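Local coordinates for guanine deaminase (Escherichia coli, PDB 6OHB), which catalyses the zinc-dependent hydrolytic deamination of guanine to xanthine and ammonia in purine degradation, at residues A[13-19]-A[31-37]; A[45-50]-A[380-386]; A[72-78]-A[387-393]; A[335-341]-A[416-422]. All coordinates share one frame; numbering follows the deposited sequence.

Contact 1 (A[13-19]-A[31-37]); sequences GSFIDVT and ALRFIED
Arg33 and Asp17 face each other across an antiparallel ladder in the beta part of the amidohydrolase fold, beside the TIM barrel, and they exemplify how a cross-strand ion pair can be locked flat. Residues 14-18 run against 32-35 at 174°, and strand 73-84 flanks 14-18 on its other edge. The guanidinium meets the carboxylate side-on: NE of Arg33 donates to OD1 of Asp17 at 3.0 Å while NH2 of Arg33 reaches OD2 of Asp17 at 2.7 Å. Both oxygens use their syn lone pairs, and the two planes lie only 3° apart. The arginine chain runs straight through CD and bends at chi3 (49°), which lays the NE-NH2 edge along the carboxylate. Over one guanidinium face sits the methyl CG2 of Thr19, 3.6 Å from NE of Arg33. Asp17 OD2 also accepts from the backbone N of Phe380. A leucine in place of the arginine would probably leave the buried carboxylate without its countercharge and uncover the Thr19 methyl.

On the other face of the ladder the contact is apolar. The tip CD1 of Ile16 meets CD2 of Leu32 at 3.7 Å, and the Val18 side chain crosses that of the same leucine at about a right angle, CG2 against CD1. Phe360 and Leu409 from two helices cover this side. The Phe34 ring turns an edge, near its plane, to CB of Ile16. At the end of the ladder the hydroxyl of Ser14, beside its own backbone N, donates in the carbonyl plane to a lone pair of Glu36 O, OG to O 2.6 Å.

Contact 2 (A[45-50]-A[380-386]); sequences GKVEWF and FLPGKEA
Three backbone hydrogen bonds tie Gly45 and Val47 to the loop 380-386. Val47 uses both its polar backbone atoms: its N donates to Lys384 O at 2.8 Å, and its O accepts from Gly383 N at 3.0 Å in a nearly straight bond (175°). The third runs from Ala386 N to Gly45 O, 2.9 Å long, so the loop is gripped at its far end as well. Alongside them, CA of Lys46 makes a CA-H...O contact with Lys384 O at 3.2 Å.

The loop reverses through a type II beta turn from Leu381 to Lys384, closed by Lys384 N donating to Leu381 O. Gly383 takes the third position with a positive phi, where any side chain would collide with the carbonyl oxygen of Pro382. The backbone bonds fasten strand 46-50, at the margin of the small N-terminal sheet, to the chain entering strand 388-391.

Side-chain packing comes next. Val47 sets CB against Leu381 O and CG1 against Phe380 O, both van der Waals contacts with carbonyl oxygens. Farther along, CB of Phe380 lies over the face of the Phe50 ring, 3.8 Å from its centroid and offset toward the rim, a CH-pi contact. The two rings themselves meet obliquely, centroids 5.2 Å apart, while each turns edge-to-face with Phe15. Among the charged groups, Glu385 spends its carboxylate on Arg162 and Arg201, and NZ of Lys384 donates to Asn379 and two backbone carbonyls.

Contact 3 (A[72-78]-A[387-393]); sequences KLIVPGF and DFVVMEP
Leu73 pairs with Met391, and Val75 with Val389, each through two reciprocal N-H...O bonds between the backbones. A fifth, from Gly77 N to Asp387 O at 3.0 Å, arrives well above the carbonyl plane. Beside it, CA of Gly77 touches CG2 of Val389 at 3.8 Å.

The strands are antiparallel, their axes 4.6 Å apart at 154°. This pairing belongs to the region where, in the amidohydrolase fold, the TIM barrel meets the accessory beta domain: strand 73-84 carries on into the barrel and its zinc site, whereas 388-391 pairs on its far side with strand 425-430.

Apolar contacts line both faces. On one, CG2 of Ile74 lies beside CD2 of Phe388 at 3.6 Å, the two side chains pointing the same way; the phenylalanine ring also stacks on Tyr429. On the other, the Val75 and Met391 side chains cross at about a right angle, CG2 of Val75 against CG of Met391, and the methionine chain, bent at chi2 (-92°), brings SD to CZ of Phe78 at 4.0 Å, an oblique Met-aromatic contact.

Charged residues contribute mainly their hydrocarbon parts. CB of Lys72 rests on CG1 of Val390 at 3.5 Å, and its CD runs alongside CG of Glu392, whose carboxylate pairs with Arg438. Lys72 also makes a cation-pi contact with Tyr426 of strand 425-430. A serine here would probably leave the Glu392 methylenes uncovered and Tyr426 without its cation.

Contact 4 (A[335-341]-A[416-422]); sequences NMLQTLN and MMTLGDD
The backbones come closest where Leu337 and Met417 lie 4.9 Å apart CA to CA, the first turns of helix 336-349 resting against the last turn of helix 409-419 and the chain that leaves it. Leu337 fills the centre: its CD1 reaches CG of Met416 at 4.0 Å and CA of Gly420 at 3.9 Å. A side chain on that glycine would run into this methyl and into Met416 O. One turn on, CB of Leu340 packs on CG of Met417 at 3.8 Å.

Helix 336-349 follows strand 321-324 of the TIM barrel and packs on it, Leu340 on Met324, so the contact joins a barrel helix to helix 409-419. Asn335 caps its start, OD1 accepting from Gln338 N at 3.2 Å through an in-plane lone pair; CG anti to its own backbone N (chi1 -168°) also places ND2 over the backbone of Asp421 and Asp422, and that amide donates to Asn133. Gly420 is the first residue to leave helical geometry after the other helix.

The polar side chains at the edge reach the second subunit. Asn341 OD1 hydrogen-bonds its Tyr304. Asp422 forms salt bridges with Arg132 and with Arg423 of the second subunit, while a water lies within bonding distance of its OD1 and of Gln338 OE1, which also bonds the Thr333 hydroxyl.

How the contacts relate
Contacts 1, 2 and 3 form one connected body, and contact 4 joins it through contact 3. Strands 14-18 and 73-84 are neighbours, Ile74 N donating to Ser14 O at 2.7 Å, which sets contact 1 beside contact 3, centres about 11 Å apart. Phe380 of contact 2 touches both, its CE2 3.7 Å from Ile16 O and its CZ 3.6 Å from Val75 C. Met391 CE reaches Met416 SD at 3.5 Å, carrying contact 3 into the helices of contact 4. Contact 4 touches neither contact 1, whose nearest atoms are about 6 Å away, nor contact 2, about 11 Å. All four lie away from the zinc site, although strand 73-84 itself supplies the ligands His82 and His84.

Contact 1 (A[13-19]-A[31-37])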
# COMPACT_ATOMS: atom_id res chain seq x y z
N GLY A 13 13.76 -21.06 -16.77
CA GLY A 13 12.62 -20.15 -16.77
C GLY A 13 13.00 -18.81 -17.37
O GLY A 13 13.98 -18.69 -18.09
N SER A 14 12.19 -17.81 -17.04
CA SER A 14 12.43 -16.44 -17.47
C SER A 14 13.21 -15.72 -16.37
O SER A 14 12.91 -15.88 -15.20
CB SER A 14 11.11 -15.73 -17.74
OG SER A 14 10.70 -15.93 -19.07
N PHE A 15 14.23 -14.95 -16.76
CA PHE A 15 15.14 -14.33 -15.81
C PHE A 15 15.25 -12.84 -16.11
O PHE A 15 15.18 -12.43 -17.27
CB PHE A 15 16.56 -14.93 -15.88
CG PHE A 15 16.65 -16.36 -15.44
CD1 PHE A 15 16.32 -17.40 -16.30
CD2 PHE A 15 17.07 -16.66 -14.16
CE1 PHE A 15 16.40 -18.71 -15.88
CE2 PHE A 15 17.15 -17.97 -13.73
CZ PHE A 15 16.82 -18.99 -14.59
N ILE A 16 15.47 -12.05 -15.07
CA ILE A 16 15.79 -10.64 -15.26
C ILE A 16 16.77 -10.20 -14.18
O ILE A 16 16.60 -10.53 -13.00
CB ILE A 16 14.52 -9.76 -15.27
CG1 ILE A 16 14.88 -8.28 -15.26
CG2 ILE A 16 13.62 -10.11 -14.10
CD1 ILE A 16 13.77 -7.39 -15.79
N ASP A 17 17.83 -9.49 -14.59
CA ASP A 17 18.78 -8.94 -13.64
C ASP A 17 19.46 -7.72 -14.26
O ASP A 17 19.29 -7.43 -15.44
CB ASP A 17 19.81 -9.99 -13.18
CG ASP A 17 20.72 -10.50 -14.32
OD1 ASP A 17 20.35 -10.40 -15.51
OD2 ASP A 17 21.81 -11.02 -14.01
N VAL A 18 20.19 -6.97 -13.43
CA VAL A 18 20.99 -5.84 -13.89
C VAL A 18 22.45 -6.26 -13.85
O VAL A 18 22.96 -6.66 -12.80
CB VAL A 18 20.76 -4.59 -13.02
CG1 VAL A 18 21.58 -3.42 -13.55
CG2 VAL A 18 19.27 -4.25 -12.96
N THR A 19 23.14 -6.17 -15.00
CA THR A 19 24.44 -6.83 -15.13
C THR A 19 25.60 -6.02 -14.57
O THR A 19 26.71 -6.56 -14.49
CB THR A 19 24.71 -7.18 -16.59
OG1 THR A 19 24.71 -5.99 -17.40
CG2 THR A 19 23.65 -8.14 -17.11
N ALA A 31 21.93 -1.77 -18.88
CA ALA A 31 22.51 -2.88 -18.14
C ALA A 31 21.47 -3.93 -17.74
O ALA A 31 21.80 -4.86 -17.00
CB ALA A 31 23.22 -2.37 -16.89
N LEU A 32 20.23 -3.79 -18.20
CA LEU A 32 19.17 -4.69 -17.79
C LEU A 32 19.10 -5.85 -18.77
O LEU A 32 18.85 -5.65 -19.97
CB LEU A 32 17.82 -3.98 -17.72
CG LEU A 32 16.76 -4.86 -17.05
CD1 LEU A 32 16.57 -4.43 -15.61
CD2 LEU A 32 15.45 -4.82 -17.81
N ARG A 33 19.31 -7.06 -18.27
CA ARG A 33 19.26 -8.28 -19.06
C ARG A 33 17.99 -9.03 -18.72
O ARG A 33 17.72 -9.33 -17.55
CB ARG A 33 20.49 -9.15 -18.79
CG ARG A 33 20.45 -10.48 -19.52
CD ARG A 33 21.72 -11.27 -19.25
NE ARG A 33 22.04 -11.31 -17.83
CZ ARG A 33 23.14 -11.86 -17.34
NH1 ARG A 33 24.04 -12.42 -18.15
NH2 ARG A 33 23.36 -11.86 -16.03
N PHE A 34 17.20 -9.32 -19.75
CA PHE A 34 16.01 -10.16 -19.66
C PHE A 34 16.19 -11.35 -20.59
O PHE A 34 16.31 -11.17 -21.81
CB PHE A 34 14.76 -9.36 -20.03
CG PHE A 34 13.51 -10.19 -20.11
CD1 PHE A 34 12.97 -10.77 -18.97
CD2 PHE A 34 12.87 -10.39 -21.32
CE1 PHE A 34 11.82 -11.54 -19.05
CE2 PHE A 34 11.72 -11.16 -21.41
CZ PHE A 34 11.19 -11.73 -20.26
N ILE A 35 16.20 -12.55 -20.03
CA ILE A 35 16.31 -13.79 -20.79
C ILE A 35 14.99 -14.53 -20.67
O ILE A 35 14.63 -14.99 -19.58
CB ILE A 35 17.47 -14.67 -20.30
CG1 ILE A 35 18.78 -13.88 -20.30
CG2 ILE A 35 17.57 -15.92 -21.16
CD1 ILE A 35 19.40 -13.68 -21.67
N GLU A 36 14.27 -14.68 -21.78
CA GLU A 36 12.92 -15.23 -21.70
C GLU A 36 12.94 -16.75 -21.55
O GLU A 36 12.12 -17.31 -20.82
CB GLU A 36 12.11 -14.81 -22.92
CG GLU A 36 10.65 -15.19 -22.84
CD GLU A 36 10.32 -16.36 -23.74
OE1 GLU A 36 9.41 -17.14 -23.40
OE2 GLU A 36 10.97 -16.48 -24.80
N ASP A 37 13.86 -17.44 -22.23
CA ASP A 37 14.00 -18.89 -22.11
C ASP A 37 15.43 -19.16 -21.65
O ASP A 37 16.33 -19.42 -22.46
CB ASP A 37 13.67 -19.58 -23.43
CG ASP A 37 13.61 -21.10 -23.30
OD1 ASP A 37 13.46 -21.59 -22.16
OD2 ASP A 37 13.72 -21.79 -24.33

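Contact 2 (A[45-50]-A[380-386])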
# COMPACT_ATOMS: atom_id res chain seq x y z
N GLY A 45 26.62 -23.55 -4.10
CA GLY A 45 25.94 -22.34 -3.70
C GLY A 45 26.19 -21.13 -4.57
O GLY A 45 25.79 -20.03 -4.18
N LYS A 46 26.82 -21.29 -5.72
CA LYS A 46 27.14 -20.16 -6.58
C LYS A 46 26.63 -20.41 -7.99
O LYS A 46 26.43 -21.55 -8.42
CB LYS A 46 28.66 -19.89 -6.62
CG LYS A 46 29.29 -19.65 -5.25
CD LYS A 46 30.73 -19.21 -5.39
CE LYS A 46 31.52 -19.50 -4.12
NZ LYS A 46 31.81 -18.26 -3.34
N VAL A 47 26.44 -19.31 -8.72
CA VAL A 47 26.12 -19.37 -10.14
C VAL A 47 27.28 -20.02 -10.89
O VAL A 47 28.36 -19.42 -11.04
CB VAL A 47 25.81 -17.98 -10.70
CG1 VAL A 47 25.62 -18.04 -12.22
CG2 VAL A 47 24.56 -17.40 -10.03
N GLU A 48 27.08 -21.25 -11.36
CA GLU A 48 28.06 -21.90 -12.21
C GLU A 48 27.95 -21.41 -13.64
O GLU A 48 28.97 -21.16 -14.30
CB GLU A 48 27.90 -23.41 -12.17
CG GLU A 48 29.04 -24.17 -12.85
CD GLU A 48 30.27 -24.25 -11.97
OE1 GLU A 48 30.15 -23.96 -10.76
OE2 GLU A 48 31.35 -24.59 -12.49
N TRP A 49 26.73 -21.26 -14.14
CA TRP A 49 26.55 -20.83 -15.52
C TRP A 49 25.18 -20.19 -15.65
O TRP A 49 24.22 -20.65 -15.05
CB TRP A 49 26.69 -22.02 -16.49
CG TRP A 49 26.72 -21.65 -17.96
CD1 TRP A 49 27.84 -21.47 -18.74
CD2 TRP A 49 25.60 -21.44 -18.83
NE1 TRP A 49 27.47 -21.15 -20.03
CE2 TRP A 49 26.10 -21.12 -20.11
CE3 TRP A 49 24.21 -21.48 -18.65
CZ2 TRP A 49 25.27 -20.85 -21.20
CZ3 TRP A 49 23.39 -21.21 -19.73
CH2 TRP A 49 23.92 -20.89 -20.98
N PHE A 50 25.09 -19.13 -16.44
CA PHE A 50 23.80 -18.51 -16.69
C PHE A 50 23.71 -18.09 -18.14
O PHE A 50 24.67 -17.55 -18.69
CB PHE A 50 23.58 -17.30 -15.78
CG PHE A 50 22.34 -16.53 -16.11
CD1 PHE A 50 21.10 -17.10 -15.93
CD2 PHE A 50 22.42 -15.25 -16.62
CE1 PHE A 50 19.95 -16.41 -16.24
CE2 PHE A 50 21.28 -14.55 -16.93
CZ PHE A 50 20.04 -15.13 -16.74
N PHE A 380 22.92 -12.45 -11.79
CA PHE A 380 23.22 -13.82 -12.15
C PHE A 380 24.57 -13.96 -12.84
O PHE A 380 24.74 -14.85 -13.69
CB PHE A 380 22.10 -14.40 -13.02
CG PHE A 380 20.76 -14.44 -12.33
CD1 PHE A 380 20.53 -15.31 -11.28
CD2 PHE A 380 19.74 -13.59 -12.72
CE1 PHE A 380 19.30 -15.35 -10.64
CE2 PHE A 380 18.52 -13.61 -12.08
CZ PHE A 380 18.30 -14.49 -11.04
N LEU A 381 25.53 -13.10 -12.51
CA LEU A 381 26.87 -13.23 -13.07
C LEU A 381 27.55 -14.47 -12.51
O LEU A 381 27.42 -14.77 -11.32
CB LEU A 381 27.71 -12.00 -12.75
CG LEU A 381 27.33 -10.65 -13.38
CD1 LEU A 381 28.22 -9.56 -12.82
CD2 LEU A 381 27.42 -10.70 -14.90
N PRO A 382 28.27 -15.23 -13.35
CA PRO A 382 29.01 -16.40 -12.85
C PRO A 382 29.89 -16.03 -11.66
O PRO A 382 30.49 -14.96 -11.61
CB PRO A 382 29.85 -16.83 -14.06
CG PRO A 382 29.05 -16.37 -15.25
CD PRO A 382 28.35 -15.10 -14.82
N GLY A 383 29.93 -16.92 -10.67
CA GLY A 383 30.64 -16.68 -9.44
C GLY A 383 29.82 -16.07 -8.32
O GLY A 383 30.23 -16.17 -7.15
N LYS A 384 28.69 -15.43 -8.62
CA LYS A 384 27.86 -14.82 -7.58
C LYS A 384 27.16 -15.88 -6.73
O LYS A 384 26.89 -17.00 -7.19
CB LYS A 384 26.81 -13.90 -8.19
CG LYS A 384 27.37 -12.66 -8.86
CD LYS A 384 28.03 -11.75 -7.85
CE LYS A 384 28.31 -10.40 -8.48
NZ LYS A 384 27.05 -9.63 -8.64
N GLU A 385 26.86 -15.51 -5.49
CA GLU A 385 26.12 -16.40 -4.61
C GLU A 385 24.68 -16.54 -5.10
O GLU A 385 24.04 -15.55 -5.48
CB GLU A 385 26.17 -15.89 -3.18
CG GLU A 385 27.61 -15.81 -2.67
CD GLU A 385 27.75 -15.11 -1.34
OE1 GLU A 385 26.76 -14.53 -0.84
OE2 GLU A 385 28.88 -15.14 -0.79
N ALA A 386 24.17 -17.77 -5.09
CA ALA A 386 22.89 -18.09 -5.73
C ALA A 386 21.74 -17.88 -4.75
O ALA A 386 21.13 -18.81 -4.23
CB ALA A 386 22.92 -19.51 -6.28

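Contact 3 (A[72-78]-A[387-393])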
# COMPACT_ATOMS: atom_id res chain seq x y z
N LYS A 72 6.98 -18.38 -14.82
CA LYS A 72 7.34 -17.51 -13.72
C LYS A 72 8.47 -16.57 -14.14
O LYS A 72 9.03 -16.69 -15.24
CB LYS A 72 7.77 -18.33 -12.50
CG LYS A 72 6.87 -19.52 -12.17
CD LYS A 72 5.55 -19.06 -11.57
CE LYS A 72 4.90 -20.15 -10.73
NZ LYS A 72 4.43 -21.30 -11.54
N LEU A 73 8.80 -15.64 -13.26
CA LEU A 73 9.91 -14.72 -13.48
C LEU A 73 10.91 -14.86 -12.34
O LEU A 73 10.55 -14.74 -11.18
CB LEU A 73 9.40 -13.28 -13.60
CG LEU A 73 10.19 -12.35 -14.51
CD1 LEU A 73 9.78 -12.54 -15.97
CD2 LEU A 73 9.97 -10.91 -14.07
N ILE A 74 12.18 -15.07 -12.68
CA ILE A 74 13.22 -15.34 -11.70
C ILE A 74 14.10 -14.10 -11.59
O ILE A 74 14.64 -13.61 -12.59
CB ILE A 74 14.05 -16.58 -12.08
CG1 ILE A 74 13.12 -17.77 -12.32
CG2 ILE A 74 15.07 -16.89 -10.99
CD1 ILE A 74 13.87 -19.05 -12.68
N VAL A 75 14.22 -13.60 -10.36
CA VAL A 75 14.95 -12.36 -10.08
C VAL A 75 15.96 -12.65 -8.98
O VAL A 75 15.82 -13.63 -8.23
CB VAL A 75 13.99 -11.22 -9.66
CG1 VAL A 75 12.96 -11.00 -10.73
CG2 VAL A 75 13.31 -11.56 -8.34
N PRO A 76 17.01 -11.84 -8.87
CA PRO A 76 17.91 -11.99 -7.73
C PRO A 76 17.18 -11.67 -6.43
O PRO A 76 16.22 -10.91 -6.41
CB PRO A 76 19.02 -10.97 -8.01
CG PRO A 76 18.91 -10.66 -9.47
CD PRO A 76 17.46 -10.79 -9.80
N GLY A 77 17.65 -12.28 -5.34
CA GLY A 77 17.01 -12.07 -4.05
C GLY A 77 17.01 -10.60 -3.67
O GLY A 77 17.95 -9.85 -3.96
N PHE A 78 15.91 -10.16 -3.06
CA PHE A 78 15.80 -8.77 -2.65
C PHE A 78 16.70 -8.46 -1.46
O PHE A 78 16.96 -9.32 -0.60
CB PHE A 78 14.34 -8.42 -2.32
CG PHE A 78 13.40 -8.63 -3.47
CD1 PHE A 78 13.72 -8.16 -4.74
CD2 PHE A 78 12.22 -9.32 -3.30
CE1 PHE A 78 12.87 -8.36 -5.80
CE2 PHE A 78 11.36 -9.53 -4.37
CZ PHE A 78 11.69 -9.04 -5.62
N ASP A 387 21.44 -16.60 -4.51
CA ASP A 387 20.26 -16.18 -3.76
C ASP A 387 19.29 -15.62 -4.79
O ASP A 387 19.57 -14.60 -5.41
CB ASP A 387 20.60 -15.09 -2.73
CG ASP A 387 21.58 -15.55 -1.67
OD1 ASP A 387 21.75 -16.78 -1.47
OD2 ASP A 387 22.19 -14.66 -1.03
N PHE A 388 18.15 -16.28 -4.97
CA PHE A 388 17.22 -15.78 -5.97
C PHE A 388 15.79 -16.16 -5.61
O PHE A 388 15.55 -16.99 -4.73
CB PHE A 388 17.58 -16.25 -7.38
CG PHE A 388 17.58 -17.75 -7.56
CD1 PHE A 388 18.71 -18.50 -7.25
CD2 PHE A 388 16.47 -18.41 -8.07
CE1 PHE A 388 18.72 -19.88 -7.43
CE2 PHE A 388 16.48 -19.78 -8.25
CZ PHE A 388 17.60 -20.52 -7.93
N VAL A 389 14.85 -15.52 -6.29
CA VAL A 389 13.42 -15.65 -6.02
C VAL A 389 12.70 -15.96 -7.33
O VAL A 389 12.89 -15.26 -8.33
CB VAL A 389 12.84 -14.37 -5.38
CG1 VAL A 389 11.38 -14.60 -4.99
CG2 VAL A 389 13.67 -13.95 -4.19
N VAL A 390 11.89 -17.00 -7.31
CA VAL A 390 10.95 -17.28 -8.39
C VAL A 390 9.64 -16.58 -8.04
O VAL A 390 9.02 -16.89 -7.01
CB VAL A 390 10.74 -18.79 -8.58
CG1 VAL A 390 9.88 -19.05 -9.80
CG2 VAL A 390 12.09 -19.50 -8.68
N MET A 391 9.21 -15.66 -8.92
CA MET A 391 8.07 -14.77 -8.75
C MET A 391 6.95 -15.19 -9.68
O MET A 391 7.18 -15.61 -10.82
CB MET A 391 8.43 -13.33 -9.11
CG MET A 391 9.68 -12.76 -8.48
SD MET A 391 9.30 -11.92 -6.95
CE MET A 391 8.13 -10.70 -7.53
N GLU A 392 5.72 -15.04 -9.19
CA GLU A 392 4.52 -15.29 -9.99
C GLU A 392 3.88 -13.94 -10.24
O GLU A 392 3.11 -13.45 -9.41
CB GLU A 392 3.56 -16.24 -9.27
CG GLU A 392 2.50 -16.85 -10.17
CD GLU A 392 1.54 -17.75 -9.40
OE1 GLU A 392 1.85 -18.08 -8.24
OE2 GLU A 392 0.48 -18.11 -9.96
N PRO A 393 4.18 -13.27 -11.36
CA PRO A 393 3.61 -11.93 -11.59
C PRO A 393 2.13 -11.94 -11.91
O PRO A 393 1.52 -10.87 -11.94
CB PRO A 393 4.43 -11.42 -12.78
CG PRO A 393 4.86 -12.64 -13.50
CD PRO A 393 5.06 -13.70 -12.46

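Contact 4 (A[335-341]-A[416-422])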
# COMPACT_ATOMS: atom_id res chain seq x y z
N ASN A 335 7.51 -6.80 2.56
CA ASN A 335 7.55 -7.03 1.12
C ASN A 335 8.22 -5.88 0.39
O ASN A 335 7.82 -4.72 0.54
CB ASN A 335 6.15 -7.26 0.57
CG ASN A 335 6.16 -7.80 -0.84
OD1 ASN A 335 6.16 -7.04 -1.82
ND2 ASN A 335 6.19 -9.13 -0.97
N MET A 336 9.24 -6.22 -0.41
CA MET A 336 9.99 -5.21 -1.15
C MET A 336 9.17 -4.57 -2.26
O MET A 336 9.31 -3.38 -2.55
CB MET A 336 11.27 -5.84 -1.72
CG MET A 336 12.22 -4.87 -2.43
SD MET A 336 12.90 -3.56 -1.39
CE MET A 336 13.20 -4.43 0.15
N LEU A 337 8.30 -5.35 -2.91
CA LEU A 337 7.47 -4.79 -3.97
C LEU A 337 6.59 -3.67 -3.43
O LEU A 337 6.49 -2.59 -4.04
CB LEU A 337 6.62 -5.88 -4.63
CG LEU A 337 7.38 -7.07 -5.25
CD1 LEU A 337 6.40 -8.13 -5.73
CD2 LEU A 337 8.28 -6.61 -6.38
N GLN A 338 5.95 -3.90 -2.29
CA GLN A 338 5.13 -2.87 -1.67
C GLN A 338 5.97 -1.70 -1.20
O GLN A 338 5.53 -0.54 -1.27
CB GLN A 338 4.34 -3.48 -0.50
CG GLN A 338 3.41 -4.60 -0.95
CD GLN A 338 2.56 -5.15 0.18
OE1 GLN A 338 3.08 -5.74 1.13
NE2 GLN A 338 1.25 -4.98 0.07
N THR A 339 7.19 -1.97 -0.71
CA THR A 339 8.10 -0.88 -0.34
C THR A 339 8.40 0.02 -1.53
O THR A 339 8.41 1.25 -1.41
CB THR A 339 9.40 -1.44 0.24
OG1 THR A 339 9.10 -2.27 1.37
CG2 THR A 339 10.32 -0.31 0.70
N LEU A 340 8.64 -0.58 -2.70
CA LEU A 340 8.90 0.23 -3.88
C LEU A 340 7.64 0.95 -4.34
O LEU A 340 7.72 2.06 -4.87
CB LEU A 340 9.45 -0.65 -5.00
CG LEU A 340 10.80 -1.32 -4.75
CD1 LEU A 340 11.04 -2.42 -5.77
CD2 LEU A 340 11.93 -0.29 -4.77
N ASN A 341 6.47 0.35 -4.14
CA ASN A 341 5.22 1.07 -4.39
C ASN A 341 5.14 2.35 -3.55
O ASN A 341 4.78 3.43 -4.05
CB ASN A 341 4.03 0.15 -4.10
CG ASN A 341 2.77 0.60 -4.79
OD1 ASN A 341 2.79 1.06 -5.93
ND2 ASN A 341 1.64 0.48 -4.09
N MET A 416 3.95 -5.63 -11.34
CA MET A 416 4.47 -6.37 -10.19
C MET A 416 4.68 -5.44 -8.99
O MET A 416 4.40 -5.82 -7.85
CB MET A 416 5.77 -7.05 -10.59
CG MET A 416 6.21 -8.18 -9.70
SD MET A 416 7.43 -9.13 -10.61
CE MET A 416 8.78 -7.95 -10.65
N MET A 417 5.16 -4.22 -9.24
CA MET A 417 5.47 -3.31 -8.15
C MET A 417 4.21 -2.79 -7.47
O MET A 417 4.16 -2.66 -6.24
CB MET A 417 6.30 -2.14 -8.67
CG MET A 417 6.81 -1.20 -7.61
SD MET A 417 7.51 0.29 -8.35
CE MET A 417 6.01 1.11 -8.88
N THR A 418 3.18 -2.48 -8.25
CA THR A 418 2.01 -1.84 -7.68
C THR A 418 1.00 -2.84 -7.14
O THR A 418 0.23 -2.49 -6.23
CB THR A 418 1.33 -0.94 -8.72
OG1 THR A 418 0.96 -1.71 -9.86
CG2 THR A 418 2.27 0.19 -9.14
N LEU A 419 0.98 -4.07 -7.66
CA LEU A 419 -0.00 -5.05 -7.24
C LEU A 419 0.60 -6.23 -6.50
O LEU A 419 -0.15 -7.09 -6.01
CB LEU A 419 -0.78 -5.58 -8.45
CG LEU A 419 -2.09 -4.91 -8.82
CD1 LEU A 419 -1.99 -3.39 -8.68
CD2 LEU A 419 -2.46 -5.30 -10.24
N GLY A 420 1.92 -6.30 -6.39
CA GLY A 420 2.58 -7.48 -5.86
C GLY A 420 2.63 -7.46 -4.34
O GLY A 420 2.81 -6.42 -3.71
N ASP A 421 2.48 -8.65 -3.76
CA ASP A 421 2.68 -8.86 -2.33
C ASP A 421 3.33 -10.23 -2.18
O ASP A 421 3.91 -10.78 -3.12
CB ASP A 421 1.34 -8.71 -1.57
CG ASP A 421 0.22 -9.55 -2.17
OD1 ASP A 421 0.41 -10.77 -2.39
OD2 ASP A 421 -0.88 -9.00 -2.41
N ASP A 422 3.23 -10.81 -0.98
CA ASP A 422 3.86 -12.10 -0.73
C ASP A 422 3.31 -13.21 -1.63
O ASP A 422 4.00 -14.21 -1.85
CB ASP A 422 3.74 -12.48 0.75
CG ASP A 422 2.33 -12.33 1.29
OD1 ASP A 422 1.83 -11.19 1.34
OD2 ASP A 422 1.74 -13.35 1.69
O HOH W 1 2.16 -8.56 1.50